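PDB 3EOF: putative oxidoreductase from Bacteroides fragilis NCTC 9343, which binds flavin mononucleotide and is probably an FMN-dependent oxidoreductase of the nitroreductase family, though its substrate is not established. Local coordinates for residues A[75-80]-A[112-117]; A[132-137]-A[154-159]; A[8-13]-A[164-169]. All blocks are in the same frame, centred on the assembly; numbering follows the deposited sequence.

Interaction 1 (A[75-80]-A[112-117])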
loop_
_atom_site.group_PDB
_atom_site.type_symbol
_atom_site.label_atom_id
_atom_site.label_comp_id
_atom_site.label_asym_id
_atom_site.label_seq_id
_atom_site.Cartn_x
_atom_site.Cartn_y
_atom_site.Cartn_z
ATOM N N LEU A 75 0.252 -10.789 11.841
ATOM C CA LEU A 75 1.387 -10.025 11.348
ATOM C C LEU A 75 1.060 -8.578 11.327
ATOM O O LEU A 75 0.092 -8.204 10.693
ATOM C CB LEU A 75 1.726 -10.427 9.931
ATOM C CG LEU A 75 2.139 -11.867 9.677
ATOM C CD1 LEU A 75 2.295 -12.019 8.176
ATOM C CD2 LEU A 75 3.440 -12.236 10.430
ATOM N N THR A 76 1.835 -7.780 12.072
ATOM C CA THR A 76 1.707 -6.320 12.101
ATOM C C THR A 76 2.796 -5.757 11.200
ATOM O O THR A 76 3.987 -5.833 11.539
ATOM C CB THR A 76 1.804 -5.761 13.530
ATOM O OG1 THR A 76 0.788 -6.365 14.348
ATOM C CG2 THR A 76 1.635 -4.234 13.539
ATOM N N PHE A 77 2.381 -5.261 10.022
ATOM C CA PHE A 77 3.274 -4.599 9.066
ATOM C C PHE A 77 3.482 -3.125 9.467
ATOM O O PHE A 77 2.560 -2.313 9.447
ATOM C CB PHE A 77 2.708 -4.714 7.667
ATOM C CG PHE A 77 2.627 -6.125 7.180
ATOM C CD1 PHE A 77 1.488 -6.890 7.410
ATOM C CD2 PHE A 77 3.683 -6.688 6.493
ATOM C CE1 PHE A 77 1.401 -8.166 6.969
ATOM C CE2 PHE A 77 3.610 -7.961 6.052
ATOM C CZ PHE A 77 2.442 -8.722 6.301
ATOM N N CYS A 78 4.721 -2.794 9.818
ATOM C CA CYS A 78 5.092 -1.466 10.266
ATOM C C CYS A 78 5.983 -0.681 9.304
ATOM O O CYS A 78 6.966 -1.229 8.759
ATOM C CB CYS A 78 5.858 -1.586 11.584
ATOM S SG CYS A 78 4.971 -2.498 12.814
ATOM N N ALA A 79 5.610 0.584 9.107
ATOM C CA ALA A 79 6.424 1.569 8.404
ATOM C C ALA A 79 7.645 1.693 9.322
ATOM O O ALA A 79 7.488 1.803 10.507
ATOM C CB ALA A 79 5.674 2.897 8.302
ATOM N N ASP A 80 8.852 1.642 8.785
ATOM C CA ASP A 80 10.049 1.674 9.633
ATOM C C ASP A 80 11.162 2.436 8.942
ATOM O O ASP A 80 11.750 1.967 7.957
ATOM C CB ASP A 80 10.473 0.236 9.942
ATOM C CG ASP A 80 11.648 0.113 10.906
ATOM O OD1 ASP A 80 12.491 1.004 10.945
ATOM O OD2 ASP A 80 11.744 -0.937 11.595
ATOM N N LEU A 112 3.052 -2.501 0.132
ATOM C CA LEU A 112 3.489 -3.354 -1.013
ATOM C C LEU A 112 3.925 -4.725 -0.559
ATOM O O LEU A 112 3.586 -5.725 -1.168
ATOM C CB LEU A 112 4.609 -2.654 -1.761
ATOM C CG LEU A 112 4.225 -1.738 -2.917
ATOM C CD1 LEU A 112 2.950 -0.932 -2.808
ATOM C CD2 LEU A 112 5.390 -0.844 -3.198
ATOM N N VAL A 113 4.711 -4.766 0.518
ATOM C CA VAL A 113 5.096 -6.036 1.141
ATOM C C VAL A 113 3.879 -6.815 1.654
ATOM O O VAL A 113 3.728 -8.010 1.394
ATOM C CB VAL A 113 6.100 -5.822 2.330
ATOM C CG1 VAL A 113 6.251 -7.056 3.136
ATOM C CG2 VAL A 113 7.421 -5.353 1.830
ATOM N N ALA A 114 3.022 -6.142 2.415
ATOM C CA ALA A 114 1.881 -6.782 3.008
ATOM C C ALA A 114 1.014 -7.452 2.025
ATOM O O ALA A 114 0.579 -8.591 2.244
ATOM C CB ALA A 114 1.064 -5.777 3.857
ATOM N N GLN A 115 0.742 -6.758 0.931
ATOM C CA GLN A 115 -0.071 -7.327 -0.135
ATOM C C GLN A 115 0.685 -8.366 -0.961
ATOM O O GLN A 115 0.070 -9.291 -1.449
ATOM C CB GLN A 115 -0.620 -6.232 -1.019
ATOM C CG GLN A 115 -1.577 -6.708 -2.080
ATOM C CD GLN A 115 -2.766 -7.499 -1.542
ATOM O OE1 GLN A 115 -3.308 -7.241 -0.468
ATOM N NE2 GLN A 115 -3.192 -8.442 -2.324
ATOM N N THR A 116 2.001 -8.258 -1.096
ATOM C CA THR A 116 2.767 -9.305 -1.799
ATOM C C THR A 116 2.657 -10.545 -0.928
ATOM O O THR A 116 2.343 -11.621 -1.405
ATOM C CB THR A 116 4.231 -8.914 -2.100
ATOM O OG1 THR A 116 4.257 -7.692 -2.850
ATOM C CG2 THR A 116 4.909 -9.989 -2.917
ATOM N N PHE A 117 2.851 -10.377 0.369
ATOM C CA PHE A 117 2.702 -11.485 1.308
ATOM C C PHE A 117 1.329 -12.126 1.221
ATOM O O PHE A 117 1.249 -13.336 1.062
ATOM C CB PHE A 117 2.945 -11.042 2.758
ATOM C CG PHE A 117 2.569 -12.087 3.747
ATOM C CD1 PHE A 117 3.417 -13.148 4.007
ATOM C CD2 PHE A 117 1.321 -12.044 4.381
ATOM C CE1 PHE A 117 3.019 -14.164 4.886
ATOM C CE2 PHE A 117 0.922 -13.047 5.237
ATOM C CZ PHE A 117 1.763 -14.099 5.504
#

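Interaction 2 (A[132-137]-A[154-159]). With FMN (flavin mononucleotide), chain C.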
loop_
_atom_site.group_PDB
_atom_site.type_symbol
_atom_site.label_atom_id
_atom_site.label_comp_id
_atom_site.label_asym_id
_atom_site.label_seq_id
_atom_site.Cartn_x
_atom_site.Cartn_y
_atom_site.Cartn_z
ATOM N N GLY A 132 -8.253 -3.233 9.620
ATOM C CA GLY A 132 -8.246 -1.778 9.404
ATOM C C GLY A 132 -8.168 -1.037 10.718
ATOM O O GLY A 132 -7.887 0.188 10.790
ATOM N N THR A 133 -8.381 -1.800 11.779
ATOM C CA THR A 133 -8.319 -1.271 13.134
ATOM C C THR A 133 -6.920 -0.805 13.552
ATOM O O THR A 133 -6.754 -0.106 14.566
ATOM C CB THR A 133 -8.864 -2.313 14.084
ATOM O OG1 THR A 133 -8.329 -3.603 13.719
ATOM C CG2 THR A 133 -10.371 -2.356 13.941
ATOM N N THR A 134 -5.908 -1.193 12.783
ATOM C CA THR A 134 -4.522 -0.811 13.061
ATOM C C THR A 134 -4.311 0.683 13.116
ATOM O O THR A 134 -3.500 1.141 13.895
ATOM C CB THR A 134 -3.563 -1.374 11.966
ATOM O OG1 THR A 134 -3.745 -2.772 11.870
ATOM C CG2 THR A 134 -2.153 -1.149 12.310
ATOM N N THR A 135 -4.990 1.418 12.222
ATOM C CA THR A 135 -4.909 2.863 12.133
ATOM C C THR A 135 -5.987 3.533 13.020
ATOM O O THR A 135 -6.025 4.746 13.148
ATOM C CB THR A 135 -4.906 3.309 10.667
ATOM O OG1 THR A 135 -5.905 2.592 9.941
ATOM C CG2 THR A 135 -3.559 2.994 10.024
ATOM N N TYR A 136 -6.867 2.754 13.640
ATOM C CA TYR A 136 -7.791 3.338 14.675
ATOM C C TYR A 136 -7.093 3.348 16.021
ATOM O O TYR A 136 -7.299 4.252 16.864
ATOM C CB TYR A 136 -9.104 2.562 14.815
ATOM C CG TYR A 136 -10.043 2.803 13.674
ATOM C CD1 TYR A 136 -9.785 2.243 12.421
ATOM C CD2 TYR A 136 -11.158 3.620 13.828
ATOM C CE1 TYR A 136 -10.613 2.470 11.358
ATOM C CE2 TYR A 136 -12.000 3.871 12.764
ATOM C CZ TYR A 136 -11.729 3.282 11.524
ATOM O OH TYR A 136 -12.557 3.518 10.445
ATOM N N ASN A 137 -6.333 2.281 16.273
ATOM C CA ASN A 137 -5.619 2.138 17.552
ATOM C C ASN A 137 -4.127 1.946 17.439
ATOM O O ASN A 137 -3.574 1.055 18.087
ATOM C CB ASN A 137 -6.205 0.970 18.315
ATOM C CG ASN A 137 -7.484 1.324 19.037
ATOM O OD1 ASN A 137 -7.585 2.368 19.688
ATOM N ND2 ASN A 137 -8.457 0.422 18.970
ATOM N N ILE A 154 1.134 0.058 10.238
ATOM C CA ILE A 154 0.347 0.423 9.058
ATOM C C ILE A 154 -0.878 -0.467 8.946
ATOM O O ILE A 154 -2.018 0.023 8.975
ATOM C CB ILE A 154 1.203 0.374 7.749
ATOM C CG1 ILE A 154 2.286 1.470 7.825
ATOM C CG2 ILE A 154 0.353 0.611 6.477
ATOM C CD1 ILE A 154 1.766 2.862 8.084
ATOM N N THR A 155 -0.661 -1.756 8.770
ATOM C CA THR A 155 -1.778 -2.691 8.770
ATOM C C THR A 155 -1.386 -4.019 9.442
ATOM O O THR A 155 -0.214 -4.274 9.680
ATOM C CB THR A 155 -2.374 -2.945 7.407
ATOM O OG1 THR A 155 -3.627 -3.643 7.583
ATOM C CG2 THR A 155 -1.417 -3.752 6.574
ATOM N N THR A 156 -2.410 -4.818 9.759
ATOM C CA THR A 156 -2.264 -6.088 10.430
ATOM C C THR A 156 -3.016 -7.109 9.643
ATOM O O THR A 156 -4.101 -6.823 9.162
ATOM C CB THR A 156 -2.844 -6.033 11.851
ATOM O OG1 THR A 156 -2.216 -4.937 12.527
ATOM C CG2 THR A 156 -2.552 -7.372 12.600
ATOM N N VAL A 157 -2.409 -8.281 9.486
ATOM C CA VAL A 157 -3.000 -9.373 8.764
ATOM C C VAL A 157 -3.008 -10.609 9.627
ATOM O O VAL A 157 -1.970 -11.038 10.135
ATOM C CB VAL A 157 -2.206 -9.640 7.501
ATOM C CG1 VAL A 157 -2.657 -10.898 6.754
ATOM C CG2 VAL A 157 -2.275 -8.421 6.600
ATOM N N THR A 158 -4.198 -11.179 9.783
ATOM C CA THR A 158 -4.402 -12.471 10.455
ATOM C C THR A 158 -4.300 -13.520 9.326
ATOM O O THR A 158 -4.857 -13.337 8.251
ATOM C CB THR A 158 -5.719 -12.465 11.209
ATOM O OG1 THR A 158 -6.804 -12.245 10.293
ATOM C CG2 THR A 158 -5.680 -11.311 12.298
ATOM N N VAL A 159 -3.513 -14.558 9.571
ATOM C CA VAL A 159 -3.187 -15.584 8.593
ATOM C C VAL A 159 -3.395 -16.966 9.216
ATOM O O VAL A 159 -3.035 -17.200 10.393
ATOM C CB VAL A 159 -1.643 -15.641 8.233
ATOM C CG1 VAL A 159 -1.460 -16.204 6.842
ATOM C CG2 VAL A 159 -0.962 -14.336 8.390
HETATM N N1 FMN C . -12.150 -7.232 7.372
HETATM C C2 FMN C . -12.629 -7.349 8.682
HETATM O O2 FMN C . -13.386 -8.278 9.004
HETATM N N3 FMN C . -12.296 -6.402 9.653
HETATM C C4 FMN C . -11.469 -5.295 9.376
HETATM O O4 FMN C . -10.857 -4.710 10.348
HETATM C C4A FMN C . -11.008 -5.186 8.027
HETATM N N5 FMN C . -10.194 -4.120 7.671
HETATM C C5A FMN C . -9.678 -3.992 6.390
HETATM C C6 FMN C . -8.849 -2.891 6.133
HETATM C C7 FMN C . -8.309 -2.689 4.876
HETATM C C7M FMN C . -7.451 -1.475 4.667
HETATM C C8 FMN C . -8.605 -3.587 3.852
HETATM C C8M FMN C . -7.829 -3.488 2.582
HETATM C C9 FMN C . -9.440 -4.699 4.102
HETATM C C9A FMN C . -10.002 -4.930 5.384
HETATM N N10 FMN C . -10.852 -6.015 5.716
HETATM C C10 FMN C . -11.345 -6.142 7.027
HETATM C "C1'" FMN C . -11.327 -7.028 4.677
HETATM C "C2'" FMN C . -12.389 -6.377 3.803
HETATM O "O2'" FMN C . -13.580 -6.218 4.586
HETATM C "C3'" FMN C . -12.594 -7.140 2.510
HETATM O "O3'" FMN C . -11.440 -7.099 1.650
HETATM C "C4'" FMN C . -13.804 -6.630 1.714
HETATM O "O4'" FMN C . -15.011 -6.942 2.381
HETATM C "C5'" FMN C . -13.882 -7.346 0.396
HETATM O "O5'" FMN C . -13.858 -8.732 0.746
HETATM P P FMN C . -12.850 -9.783 0.011
HETATM O O1P FMN C . -11.379 -9.443 0.333
HETATM O O2P FMN C . -13.066 -9.669 -1.476
HETATM O O3P FMN C . -13.344 -11.162 0.472
#

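Interaction 3 (A[8-13]-A[164-169]). With FMN (flavin mononucleotide), chain C.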
loop_
_atom_site.group_PDB
_atom_site.type_symbol
_atom_site.label_atom_id
_atom_site.label_comp_id
_atom_site.label_asym_id
_atom_site.label_seq_id
_atom_site.Cartn_x
_atom_site.Cartn_y
_atom_site.Cartn_z
ATOM N N ASN A 8 -10.351 -15.550 -7.812
ATOM C CA ASN A 8 -11.200 -16.295 -6.885
ATOM C C ASN A 8 -10.922 -16.096 -5.428
ATOM O O ASN A 8 -11.440 -16.838 -4.607
ATOM C CB ASN A 8 -11.070 -17.771 -7.239
ATOM C CG ASN A 8 -11.673 -18.045 -8.571
ATOM O OD1 ASN A 8 -12.844 -17.738 -8.789
ATOM N ND2 ASN A 8 -10.884 -18.567 -9.490
ATOM N N ARG A 9 -10.133 -15.088 -5.100
ATOM C CA ARG A 9 -9.756 -14.855 -3.737
ATOM C C ARG A 9 -10.910 -14.244 -2.929
ATOM O O ARG A 9 -11.815 -13.588 -3.431
ATOM C CB ARG A 9 -8.494 -13.960 -3.620
ATOM C CG ARG A 9 -8.737 -12.441 -3.882
ATOM C CD ARG A 9 -7.679 -11.571 -3.301
ATOM N NE ARG A 9 -7.596 -11.776 -1.879
ATOM C CZ ARG A 9 -8.393 -11.204 -0.973
ATOM N NH1 ARG A 9 -9.326 -10.342 -1.335
ATOM N NH2 ARG A 9 -8.236 -11.485 0.307
ATOM N N ARG A 10 -10.849 -14.511 -1.649
ATOM C CA ARG A 10 -11.766 -13.940 -0.734
ATOM C C ARG A 10 -11.062 -13.919 0.598
ATOM O O ARG A 10 -10.157 -14.725 0.846
ATOM C CB ARG A 10 -13.071 -14.742 -0.723
ATOM C CG ARG A 10 -12.933 -16.133 -0.264
ATOM C CD ARG A 10 -13.941 -16.980 -0.940
ATOM N NE ARG A 10 -13.594 -17.235 -2.329
ATOM C CZ ARG A 10 -14.447 -17.710 -3.234
ATOM N NH1 ARG A 10 -15.710 -17.956 -2.904
ATOM N NH2 ARG A 10 -14.058 -17.912 -4.486
ATOM N N THR A 11 -11.495 -12.992 1.439
ATOM C CA THR A 11 -10.955 -12.822 2.757
ATOM C C THR A 11 -11.440 -14.003 3.612
ATOM O O THR A 11 -12.608 -14.386 3.545
ATOM C CB THR A 11 -11.418 -11.442 3.406
ATOM O OG1 THR A 11 -10.730 -10.356 2.782
ATOM C CG2 THR A 11 -11.075 -11.394 4.850
ATOM N N ILE A 12 -10.534 -14.520 4.444
ATOM C CA ILE A 12 -10.816 -15.639 5.298
ATOM C C ILE A 12 -10.585 -15.160 6.695
ATOM O O ILE A 12 -9.506 -14.609 6.998
ATOM C CB ILE A 12 -9.908 -16.846 4.981
ATOM C CG1 ILE A 12 -10.111 -17.313 3.523
ATOM C CG2 ILE A 12 -10.166 -17.937 5.979
ATOM C CD1 ILE A 12 -11.514 -17.860 3.207
ATOM N N ARG A 13 -11.605 -15.364 7.531
ATOM C CA ARG A 13 -11.633 -14.924 8.913
ATOM C C ARG A 13 -11.758 -16.066 9.934
ATOM O O ARG A 13 -11.799 -15.817 11.132
ATOM C CB ARG A 13 -12.834 -13.989 9.108
ATOM C CG ARG A 13 -12.771 -12.706 8.315
ATOM C CD ARG A 13 -14.049 -11.922 8.429
ATOM N NE ARG A 13 -13.941 -10.639 7.743
ATOM C CZ ARG A 13 -14.185 -10.418 6.447
ATOM N NH1 ARG A 13 -14.545 -11.389 5.622
ATOM N NH2 ARG A 13 -14.050 -9.198 5.960
ATOM N N GLU A 164 -13.283 -21.855 6.561
ATOM C CA GLU A 164 -14.544 -21.399 5.998
ATOM C C GLU A 164 -14.372 -21.263 4.508
ATOM O O GLU A 164 -13.266 -21.041 4.019
ATOM C CB GLU A 164 -15.002 -20.061 6.572
ATOM C CG GLU A 164 -14.034 -18.923 6.338
ATOM C CD GLU A 164 -14.584 -17.578 6.750
ATOM O OE1 GLU A 164 -15.759 -17.525 7.170
ATOM O OE2 GLU A 164 -13.827 -16.581 6.689
ATOM N N SER A 165 -15.491 -21.381 3.806
ATOM C CA SER A 165 -15.535 -21.285 2.360
ATOM C C SER A 165 -16.645 -20.309 2.068
ATOM O O SER A 165 -17.719 -20.704 1.673
ATOM C CB SER A 165 -15.826 -22.637 1.743
ATOM O OG SER A 165 -14.832 -23.569 2.112
ATOM N N PRO A 166 -16.386 -19.017 2.297
ATOM C CA PRO A 166 -17.382 -18.002 2.116
ATOM C C PRO A 166 -17.657 -17.689 0.649
ATOM O O PRO A 166 -16.875 -18.070 -0.244
ATOM C CB PRO A 166 -16.773 -16.817 2.836
ATOM C CG PRO A 166 -15.376 -17.024 2.753
ATOM C CD PRO A 166 -15.115 -18.432 2.760
ATOM N N LYS A 167 -18.806 -17.070 0.418
ATOM C CA LYS A 167 -19.198 -16.669 -0.906
ATOM C C LYS A 167 -18.264 -15.475 -1.162
ATOM O O LYS A 167 -17.863 -14.768 -0.224
ATOM C CB LYS A 167 -20.694 -16.264 -0.947
ATOM C CG LYS A 167 -21.333 -16.313 -2.348
ATOM C CD LYS A 167 -22.792 -15.727 -2.482
ATOM C CE LYS A 167 -22.819 -14.220 -2.820
ATOM N NZ LYS A 167 -24.161 -13.737 -3.327
ATOM N N GLN A 168 -17.864 -15.297 -2.414
ATOM C CA GLN A 168 -17.011 -14.187 -2.783
ATOM C C GLN A 168 -17.849 -12.918 -2.771
ATOM O O GLN A 168 -19.031 -12.953 -3.106
ATOM C CB GLN A 168 -16.438 -14.413 -4.161
ATOM C CG GLN A 168 -15.281 -13.532 -4.474
ATOM C CD GLN A 168 -14.595 -13.923 -5.755
ATOM O OE1 GLN A 168 -15.241 -14.197 -6.749
ATOM N NE2 GLN A 168 -13.273 -13.913 -5.742
ATOM N N VAL A 169 -17.275 -11.810 -2.326
ATOM C CA VAL A 169 -18.040 -10.577 -2.343
ATOM C C VAL A 169 -17.890 -9.946 -3.751
ATOM O O VAL A 169 -17.010 -10.296 -4.525
ATOM C CB VAL A 169 -17.682 -9.596 -1.179
ATOM C CG1 VAL A 169 -17.380 -10.362 0.107
ATOM C CG2 VAL A 169 -16.559 -8.780 -1.528
HETATM N N1 FMN C . -12.150 -7.232 7.372
HETATM C C2 FMN C . -12.629 -7.349 8.682
HETATM O O2 FMN C . -13.386 -8.278 9.004
HETATM N N3 FMN C . -12.296 -6.402 9.653
HETATM C C4 FMN C . -11.469 -5.295 9.376
HETATM O O4 FMN C . -10.857 -4.710 10.348
HETATM C C4A FMN C . -11.008 -5.186 8.027
HETATM N N5 FMN C . -10.194 -4.120 7.671
HETATM C C5A FMN C . -9.678 -3.992 6.390
HETATM C C6 FMN C . -8.849 -2.891 6.133
HETATM C C7 FMN C . -8.309 -2.689 4.876
HETATM C C7M FMN C . -7.451 -1.475 4.667
HETATM C C8 FMN C . -8.605 -3.587 3.852
HETATM C C8M FMN C . -7.829 -3.488 2.582
HETATM C C9 FMN C . -9.440 -4.699 4.102
HETATM C C9A FMN C . -10.002 -4.930 5.384
HETATM N N10 FMN C . -10.852 -6.015 5.716
HETATM C C10 FMN C . -11.345 -6.142 7.027
HETATM C "C1'" FMN C . -11.327 -7.028 4.677
HETATM C "C2'" FMN C . -12.389 -6.377 3.803
HETATM O "O2'" FMN C . -13.580 -6.218 4.586
HETATM C "C3'" FMN C . -12.594 -7.140 2.510
HETATM O "O3'" FMN C . -11.440 -7.099 1.650
HETATM C "C4'" FMN C . -13.804 -6.630 1.714
HETATM O "O4'" FMN C . -15.011 -6.942 2.381
HETATM C "C5'" FMN C . -13.882 -7.346 0.396
HETATM O "O5'" FMN C . -13.858 -8.732 0.746
HETATM P P FMN C . -12.850 -9.783 0.011
HETATM O O1P FMN C . -11.379 -9.443 0.333
HETATM O O2P FMN C . -13.066 -9.669 -1.476
HETATM O O3P FMN C . -13.344 -11.162 0.472
HETATM O O HOH W 1 -15.871 -17.573 -7.236
HETATM O O HOH W 2 -18.291 -17.218 -4.514
HETATM O O HOH W 3 -14.626 -14.382 5.511
#

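Interaction 1 (A[75-80]-A[112-117])
The ring of Phe77 carries the methyl of Ala114 over the middle of one face, CB lying 3.6 Å from the Phe77 ring centroid and only 9° off the ring normal, a well-centred CH-pi contact. At the edge of the same ring, near its plane, comes Phe117, whose CD2 is 4.0 Å from CZ of Phe77. The Phe117 ring in turn receives Leu75 on one face: CD1 of Leu75 stands 3.4 Å from CE2 of Phe117, displaced from the ring centre toward the rim. Val113 adds one methyl, CG1, which touches Phe77 CE2 obliquely. On the helix, Phe117 has CG anti to its backbone N (chi1 170°), and its side chain crosses those of Leu75 and Phe77 at about right angles. Alanine suits the point where the helix comes nearest the strand, since its single methyl lets the Phe77 ring lie close to the backbone. The axes of 112-117 and 75-80 approach to 9.3 Å and run roughly antiparallel (153°), where helix 100-123 packs on the central sheet of the nitroreductase fold. Helix 22-32 closes over Phe117, while Val46 touches both Leu75 and Phe77. Every group meeting across this interface is hydrocarbon and buried, which implies that dispersion and the hydrophobic effect hold it.

Interaction 2 (A[132-137]-A[154-159])
Thr134 OG1 is held between two groups: it lies 2.7 Å from Thr156 OG1, with which it forms a hydrogen bond across the contact, and it also bonds to the backbone oxygen of Leu131. With OG1 beside its own backbone N (chi1 -55°), Thr134 directs the hydroxyl at the strand, where Thr156 has the matching rotation (chi1 -54°) and brings its hydroxyl to meet it. Threonine serves here twice over, because the other branch packs: CG2 of Thr134 rests 3.5 Å from Ile154 O. The methyl of Thr135, CG2, comes to the same Ile154 oxygen at the same distance. Ile154 and Thr155 form a classic beta bulge opposite Phe77 of the neighbouring strand 73-80, an irregularity in the central sheet of the nitroreductase fold at the very place where the turn after strand 127-131 lies against strand 151-160. The Ile154 side chain is directed the other way, onto helix 100-123, among Phe103, Ala107 and Leu111. At the start of the turn, Gly132 N donates to FMN O4 over 3.1 Å and, weakly, to FMN N5. Glycine, with no side chain, suits a place where the backbone lies this close to the flavin.

Interaction 3 (A[8-13]-A[164-169])
Gln168 NE2 donates to Arg9 O at 2.8 Å, nearly straight at 169°, and so joins the loop 164-169 to the loop 8-13, which carries much of the FMN site of this nitroreductase-type fold. The extended Gln168 chain, with CG anti to its backbone N (chi1 -164°), carries the amide to that carbonyl, and NE2 also bonds to Lys7 O. Arg10 spends its guanidinium on the backbone: NH1 gives a bond to Pro166 O in the carbonyl plane, 2.9 Å long, while NE and NH2 together grip Asn8 O side-on. Gln168 CB lies over one face of this group. Glu164 OE2 accepts the Arg13 backbone N at 2.7 Å and also accepts a hydrogen bond from water 3, which donates to Thr11 O as well and accepts from Arg13 NH1. Between these polar links, Ile12 CD1 packs on Pro166 CD at 3.7 Å. On the flavin side, Arg9 NH1 and Thr11 OG1 both bond to phosphate oxygen O1P, and Thr11 N donates to O3P. Positively charged and hydroxyl side chains suit a phosphate, and the salt bridge from Arg9 NH2 to Glu122 probably steadies the arginine. Arg13, extended from CG to NE, reaches the isoalloxazine with its guanidinium edge: NE donates to FMN O2 at 2.7 Å and NH2 to FMN N1 at 3.1 Å.

Overall arrangement
Interactions 1 and 2 are both buried and share the central sheet: strands 73-80 and 151-160 are neighbours, directly joined by the probable hydrogen bonds from Val157 N to Leu75 O and from Phe77 N to Thr155 O. Interaction 1 sets a helix on this sheet with purely apolar groups, whereas interaction 2 sets a turn against it through a hydroxyl pair and threonine methyls. Interaction 3, partly buried, its centre about 17 Å from the centre of the chain, joins two irregular loops by hydrogen bonds among side chains, backbone and water, and along the chain it encloses the other two. Interactions 2 and 3 meet the same FMN from different segments, and all three touch the second subunit.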